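Local coordinates for protein shikimate dehydrogenase (NADP(+)) (Thermus thermophilus, PDB 2D5C) that catalyses the reversible NADPH-linked reduction of 3-dehydroshikimate to shikimate, the fourth step of the chorismate pathway, at residues A[56-61]-A[84-89]; A[79-84]-A[96-101]. All coordinates share one frame; numbering follows the deposited sequence.

Contact 1: A[56-61]-A[84-89]. With SKM ((3R,4S,5R)-3,4,5-trihydroxycyclohex-1-ene-1-carboxylic acid), chain E.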
loop_
_atom_site.group_PDB
_atom_site.type_symbol
_atom_site.label_atom_id
_atom_site.label_comp_id
_atom_site.label_asym_id
_atom_site.label_seq_id
_atom_site.Cartn_x
_atom_site.Cartn_y
_atom_site.Cartn_z
ATOM N N GLY A 56 2.968 -7.527 -3.843
ATOM C CA GLY A 56 2.188 -8.069 -2.747
ATOM C C GLY A 56 2.197 -9.579 -2.758
ATOM O O GLY A 56 2.518 -10.205 -3.769
ATOM N N VAL A 57 1.872 -10.171 -1.619
ATOM C CA VAL A 57 1.818 -11.621 -1.525
ATOM C C VAL A 57 0.732 -11.998 -0.557
ATOM O O VAL A 57 0.353 -11.205 0.313
ATOM C CB VAL A 57 3.141 -12.252 -0.994
ATOM C CG1 VAL A 57 4.292 -11.955 -1.929
ATOM C CG2 VAL A 57 3.437 -11.747 0.429
ATOM N N ASN A 58 0.198 -13.198 -0.746
ATOM C CA ASN A 58 -0.795 -13.750 0.163
ATOM C C ASN A 58 0.028 -14.700 1.019
ATOM O O ASN A 58 1.068 -15.201 0.572
ATOM C CB ASN A 58 -1.876 -14.522 -0.601
ATOM C CG ASN A 58 -2.961 -13.618 -1.139
ATOM O OD1 ASN A 58 -3.373 -13.733 -2.298
ATOM N ND2 ASN A 58 -3.445 -12.710 -0.288
ATOM N N LEU A 59 -0.404 -14.910 2.260
ATOM C CA LEU A 59 0.301 -15.810 3.159
ATOM C C LEU A 59 -0.658 -16.902 3.573
ATOM O O LEU A 59 -1.831 -16.640 3.833
ATOM C CB LEU A 59 0.785 -15.078 4.420
ATOM C CG LEU A 59 1.766 -13.919 4.291
ATOM C CD1 LEU A 59 2.137 -13.450 5.685
ATOM C CD2 LEU A 59 3.012 -14.342 3.521
ATOM N N THR A 60 -0.152 -18.129 3.637
ATOM C CA THR A 60 -0.970 -19.264 4.041
ATOM C C THR A 60 -0.153 -20.042 5.084
ATOM O O THR A 60 0.927 -19.593 5.477
ATOM C CB THR A 60 -1.315 -20.149 2.801
ATOM O OG1 THR A 60 -2.511 -20.894 3.058
ATOM C CG2 THR A 60 -0.179 -21.105 2.480
ATOM N N LEU A 61 -0.651 -21.189 5.539
ATOM C CA LEU A 61 0.075 -21.982 6.535
ATOM C C LEU A 61 1.517 -22.243 6.129
ATOM O O LEU A 61 1.813 -22.458 4.951
ATOM C CB LEU A 61 -0.579 -23.343 6.754
ATOM C CG LEU A 61 -1.937 -23.465 7.433
ATOM C CD1 LEU A 61 -3.031 -22.934 6.524
ATOM C CD2 LEU A 61 -2.174 -24.933 7.752
ATOM N N VAL A 84 -2.068 -12.436 9.473
ATOM C CA VAL A 84 -2.041 -11.622 8.268
ATOM C C VAL A 84 -2.060 -12.581 7.083
ATOM O O VAL A 84 -1.244 -13.506 7.014
ATOM C CB VAL A 84 -0.750 -10.778 8.213
ATOM C CG1 VAL A 84 -0.502 -10.275 6.788
ATOM C CG2 VAL A 84 -0.863 -9.595 9.195
ATOM N N ASN A 85 -2.989 -12.364 6.153
ATOM C CA ASN A 85 -3.075 -13.216 4.966
ATOM C C ASN A 85 -2.727 -12.424 3.702
ATOM O O ASN A 85 -2.594 -12.988 2.613
ATOM C CB ASN A 85 -4.483 -13.806 4.839
ATOM C CG ASN A 85 -5.439 -12.891 4.091
ATOM O OD1 ASN A 85 -5.560 -11.705 4.402
ATOM N ND2 ASN A 85 -6.133 -13.446 3.103
ATOM N N THR A 86 -2.575 -11.115 3.851
ATOM C CA THR A 86 -2.245 -10.265 2.713
ATOM C C THR A 86 -1.191 -9.228 3.085
ATOM O O THR A 86 -1.345 -8.498 4.070
ATOM C CB THR A 86 -3.499 -9.531 2.198
ATOM O OG1 THR A 86 -4.492 -10.495 1.822
ATOM C CG2 THR A 86 -3.154 -8.665 0.977
ATOM N N VAL A 87 -0.116 -9.183 2.301
ATOM C CA VAL A 87 0.960 -8.232 2.524
ATOM C C VAL A 87 1.141 -7.350 1.293
ATOM O O VAL A 87 1.162 -7.848 0.169
ATOM C CB VAL A 87 2.298 -8.962 2.822
ATOM C CG1 VAL A 87 3.415 -7.936 3.025
ATOM C CG2 VAL A 87 2.141 -9.851 4.054
ATOM N N LEU A 88 1.243 -6.038 1.519
ATOM C CA LEU A 88 1.459 -5.049 0.453
ATOM C C LEU A 88 2.876 -4.512 0.596
ATOM O O LEU A 88 3.298 -4.190 1.704
ATOM C CB LEU A 88 0.477 -3.880 0.597
ATOM C CG LEU A 88 0.776 -2.610 -0.204
ATOM C CD1 LEU A 88 0.709 -2.915 -1.687
ATOM C CD2 LEU A 88 -0.232 -1.506 0.165
ATOM N N GLN A 89 3.611 -4.424 -0.515
ATOM C CA GLN A 89 4.970 -3.888 -0.487
ATOM C C GLN A 89 5.013 -2.524 -1.171
ATOM O O GLN A 89 4.651 -2.394 -2.348
ATOM C CB GLN A 89 5.949 -4.862 -1.187
ATOM C CG GLN A 89 7.416 -4.375 -1.268
ATOM C CD GLN A 89 7.680 -3.433 -2.442
ATOM O OE1 GLN A 89 8.077 -2.282 -2.258
ATOM N NE2 GLN A 89 7.454 -3.923 -3.655
HETATM O O12 SKM E . -5.982 -16.419 3.201
HETATM C C8 SKM E . -5.851 -17.241 2.032
HETATM C C6 SKM E . -4.506 -16.923 1.323
HETATM O O7 SKM E . -4.485 -15.543 0.964
HETATM C C5 SKM E . -4.326 -17.786 0.047
HETATM C C4 SKM E . -4.825 -19.221 0.217
HETATM C C1 SKM E . -4.501 -20.196 -0.857
HETATM O O2 SKM E . -3.784 -19.796 -1.925
HETATM O O3 SKM E . -4.875 -21.358 -0.781
HETATM C C10 SKM E . -5.531 -19.639 1.272
HETATM C C9 SKM E . -5.915 -18.746 2.433
HETATM O O11 SKM E . -5.004 -18.990 3.517
#

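Contact 2: A[79-84]-A[96-101]. With SKM ((3R,4S,5R)-3,4,5-trihydroxycyclohex-1-ene-1-carboxylic acid), chain E.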
loop_
_atom_site.group_PDB
_atom_site.type_symbol
_atom_site.label_atom_id
_atom_site.label_comp_id
_atom_site.label_asym_id
_atom_site.label_seq_id
_atom_site.Cartn_x
_atom_site.Cartn_y
_atom_site.Cartn_z
ATOM N N GLN A 79 -4.176 -7.155 13.716
ATOM C CA GLN A 79 -3.542 -7.209 15.032
ATOM C C GLN A 79 -4.413 -8.007 15.997
ATOM O O GLN A 79 -3.927 -8.872 16.725
ATOM C CB GLN A 79 -3.329 -5.796 15.596
ATOM C CG GLN A 79 -2.197 -5.023 14.929
ATOM C CD GLN A 79 -1.991 -3.642 15.537
ATOM O OE1 GLN A 79 -2.081 -3.470 16.754
ATOM N NE2 GLN A 79 -1.697 -2.656 14.692
ATOM N N ARG A 80 -5.699 -7.709 15.994
ATOM C CA ARG A 80 -6.634 -8.394 16.887
ATOM C C ARG A 80 -6.744 -9.863 16.499
ATOM O O ARG A 80 -6.735 -10.745 17.349
ATOM C CB ARG A 80 -8.003 -7.718 16.817
ATOM C CG ARG A 80 -7.992 -6.233 17.189
ATOM C CD ARG A 80 -7.983 -6.007 18.696
ATOM N NE ARG A 80 -6.880 -6.676 19.387
ATOM C CZ ARG A 80 -5.671 -6.154 19.577
ATOM N NH1 ARG A 80 -5.390 -4.938 19.127
ATOM N NH2 ARG A 80 -4.743 -6.852 20.225
ATOM N N ILE A 81 -6.835 -10.128 15.201
ATOM C CA ILE A 81 -6.939 -11.500 14.726
ATOM C C ILE A 81 -5.648 -12.260 15.004
ATOM O O ILE A 81 -5.671 -13.456 15.283
ATOM C CB ILE A 81 -7.251 -11.517 13.193
ATOM C CG1 ILE A 81 -8.629 -10.898 12.958
ATOM C CG2 ILE A 81 -7.183 -12.937 12.640
ATOM C CD1 ILE A 81 -8.967 -10.614 11.482
ATOM N N GLY A 82 -4.520 -11.555 14.934
ATOM C CA GLY A 82 -3.234 -12.185 15.155
ATOM C C GLY A 82 -2.751 -12.939 13.932
ATOM O O GLY A 82 -1.871 -13.798 14.027
ATOM N N ALA A 83 -3.316 -12.623 12.769
ATOM C CA ALA A 83 -2.911 -13.302 11.551
ATOM C C ALA A 83 -3.049 -12.368 10.362
ATOM O O ALA A 83 -4.011 -11.619 10.263
ATOM C CB ALA A 83 -3.773 -14.559 11.329
ATOM N N VAL A 84 -2.068 -12.436 9.473
ATOM C CA VAL A 84 -2.041 -11.622 8.268
ATOM C C VAL A 84 -2.060 -12.581 7.083
ATOM O O VAL A 84 -1.244 -13.506 7.014
ATOM C CB VAL A 84 -0.750 -10.778 8.213
ATOM C CG1 VAL A 84 -0.502 -10.275 6.788
ATOM C CG2 VAL A 84 -0.863 -9.595 9.195
ATOM N N GLY A 96 0.764 -5.308 6.611
ATOM C CA GLY A 96 -0.055 -6.503 6.718
ATOM C C GLY A 96 -1.541 -6.282 6.934
ATOM O O GLY A 96 -1.957 -5.452 7.734
ATOM N N PHE A 97 -2.359 -7.055 6.227
ATOM C CA PHE A 97 -3.805 -6.936 6.345
ATOM C C PHE A 97 -4.415 -8.318 6.425
ATOM O O PHE A 97 -3.738 -9.321 6.217
ATOM C CB PHE A 97 -4.412 -6.252 5.117
ATOM C CG PHE A 97 -3.825 -4.915 4.807
ATOM C CD1 PHE A 97 -2.634 -4.808 4.098
ATOM C CD2 PHE A 97 -4.474 -3.752 5.214
ATOM C CE1 PHE A 97 -2.094 -3.549 3.791
ATOM C CE2 PHE A 97 -3.946 -2.502 4.916
ATOM C CZ PHE A 97 -2.752 -2.403 4.200
ATOM N N ASN A 98 -5.704 -8.368 6.709
ATOM C CA ASN A 98 -6.367 -9.661 6.749
ATOM C C ASN A 98 -7.624 -9.570 5.925
ATOM O O ASN A 98 -8.572 -8.893 6.320
ATOM C CB ASN A 98 -6.736 -10.059 8.174
ATOM C CG ASN A 98 -7.289 -11.483 8.242
ATOM O OD1 ASN A 98 -8.343 -11.785 7.670
ATOM N ND2 ASN A 98 -6.575 -12.357 8.930
ATOM N N THR A 99 -7.629 -10.225 4.762
ATOM C CA THR A 99 -8.826 -10.197 3.943
ATOM C C THR A 99 -9.696 -11.438 4.153
ATOM O O THR A 99 -10.759 -11.527 3.567
ATOM C CB THR A 99 -8.486 -10.032 2.445
ATOM O OG1 THR A 99 -7.770 -11.185 1.979
ATOM C CG2 THR A 99 -7.630 -8.779 2.242
ATOM N N ASP A 100 -9.251 -12.376 4.994
ATOM C CA ASP A 100 -10.059 -13.574 5.279
ATOM C C ASP A 100 -11.337 -13.161 5.991
ATOM O O ASP A 100 -12.417 -13.681 5.696
ATOM C CB ASP A 100 -9.320 -14.578 6.182
ATOM C CG ASP A 100 -8.207 -15.320 5.472
ATOM O OD1 ASP A 100 -8.416 -15.815 4.339
ATOM O OD2 ASP A 100 -7.110 -15.433 6.060
ATOM N N ALA A 101 -11.234 -12.224 6.935
ATOM C CA ALA A 101 -12.425 -11.791 7.674
ATOM C C ALA A 101 -13.490 -11.118 6.795
ATOM O O ALA A 101 -14.628 -11.576 6.739
ATOM C CB ALA A 101 -12.024 -10.866 8.844
HETATM O O12 SKM E . -5.982 -16.419 3.201
HETATM C C8 SKM E . -5.851 -17.241 2.032
HETATM C C6 SKM E . -4.506 -16.923 1.323
HETATM O O7 SKM E . -4.485 -15.543 0.964
HETATM C C5 SKM E . -4.326 -17.786 0.047
HETATM C C4 SKM E . -4.825 -19.221 0.217
HETATM C C1 SKM E . -4.501 -20.196 -0.857
HETATM O O2 SKM E . -3.784 -19.796 -1.925
HETATM O O3 SKM E . -4.875 -21.358 -0.781
HETATM C C10 SKM E . -5.531 -19.639 1.272
HETATM C C9 SKM E . -5.915 -18.746 2.433
HETATM O O11 SKM E . -5.004 -18.990 3.517
#

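Contact 1: A[56-61]-A[84-89]
N58 reaches across to the 84-89 segment with its amide: ND2 donates to the backbone O of N85 (3.0 Å), and that acceptor lies close to the plane of the N58 amide. The side chain gets there with CG anti to its carbonyl carbon (chi1 -84°), running alongside T86, while its OD1 is held by the hydroxyl of Y33. From the opposite face of the same carbonyl L59 N donates to N85 O, at 2.9 Å, so two bonds grip one oxygen. Strands 56-59 and 86-90 are antiparallel neighbours inside the mixed sheet of the substrate-binding domain, V57 and V87 exchanging both backbone bonds with their side chains side by side, V57 CG2 3.8 Å from V87 CB. L59 lays CD1 against CG2 of V87 (4.0 Å). At the strand ends, beside the shikimate site, N85, with CG between backbone N and carbonyl carbon (chi1 87°), presents ND2 to O12 of shikimate at 3.0 Å. T60 OG1 and O11 of shikimate share a hydrogen bond of 3.2 Å. The two bonds to its carbonyl anchor the N85 backbone, and the bond from T99 N to OD1 sets which way its amide is turned, leaving ND2 toward the substrate hydroxyl.

Contact 2: A[79-84]-A[96-101]
I81 and N98 cross at about a right angle, the CD1 methyl of I81 resting 3.8 Å from CG of the N98 amide while CG2 of I81 lies beside ND2. The same CD1 continues to CB of A101 at 4.0 Å, so the last turn of helix 76-81 meets the first turn of helix 100-110 through one isoleucine branch, with F133 of helix 126-137 also against I81. The N98 amide works at both ends. Its ND2 donates to A83 O at 3.0 Å in an almost straight bond (176°), with the acceptor in the amide plane but the donor well above the plane of the A83 carbonyl. OD1 accepts from A101 N at 3.0 Å, a capping bond at the start of helix 100-110, and weakly from D100 N. With CG anti to the backbone N (chi1 -174°), the amide extends from the chain between A83 O and the helix start. Further along, V84 puts CG1 against the carbonyl oxygen of F97 (3.4 Å) and CG2 over G96, whose lack of a side chain makes room for it. D100, in the first turn of that helix, accepts from O12 of shikimate through OD1 at 2.8 Å, and its OD2 forms a salt bridge with K64. One amide thus ties the loop after helix 76-81 to the helix start that carries a substrate-binding carboxylate, placing N98 in the second shell of the site.

Both contacts are buried and share V84, where the loop after helix 76-81 runs into strand 86-90. Contact 1 lies within the substrate-binding domain's sheet, held mainly by backbone bonds and valine and leucine packing, with one side-chain bond from N58. Contact 2, which also borders helix 126-137 of the cofactor-binding part, joins the end of helix 76-81 and the loop after it to the end of strand 93-97 and the start of helix 100-110; it relies on the amide of N98 and on apolar contacts of I81 and V84. They meet through T86 O, which probably accepts from F97 N, where N85 and T86 both face F97 in a classic beta bulge. From there N85 and D100 converge on the same hydroxyl of shikimate.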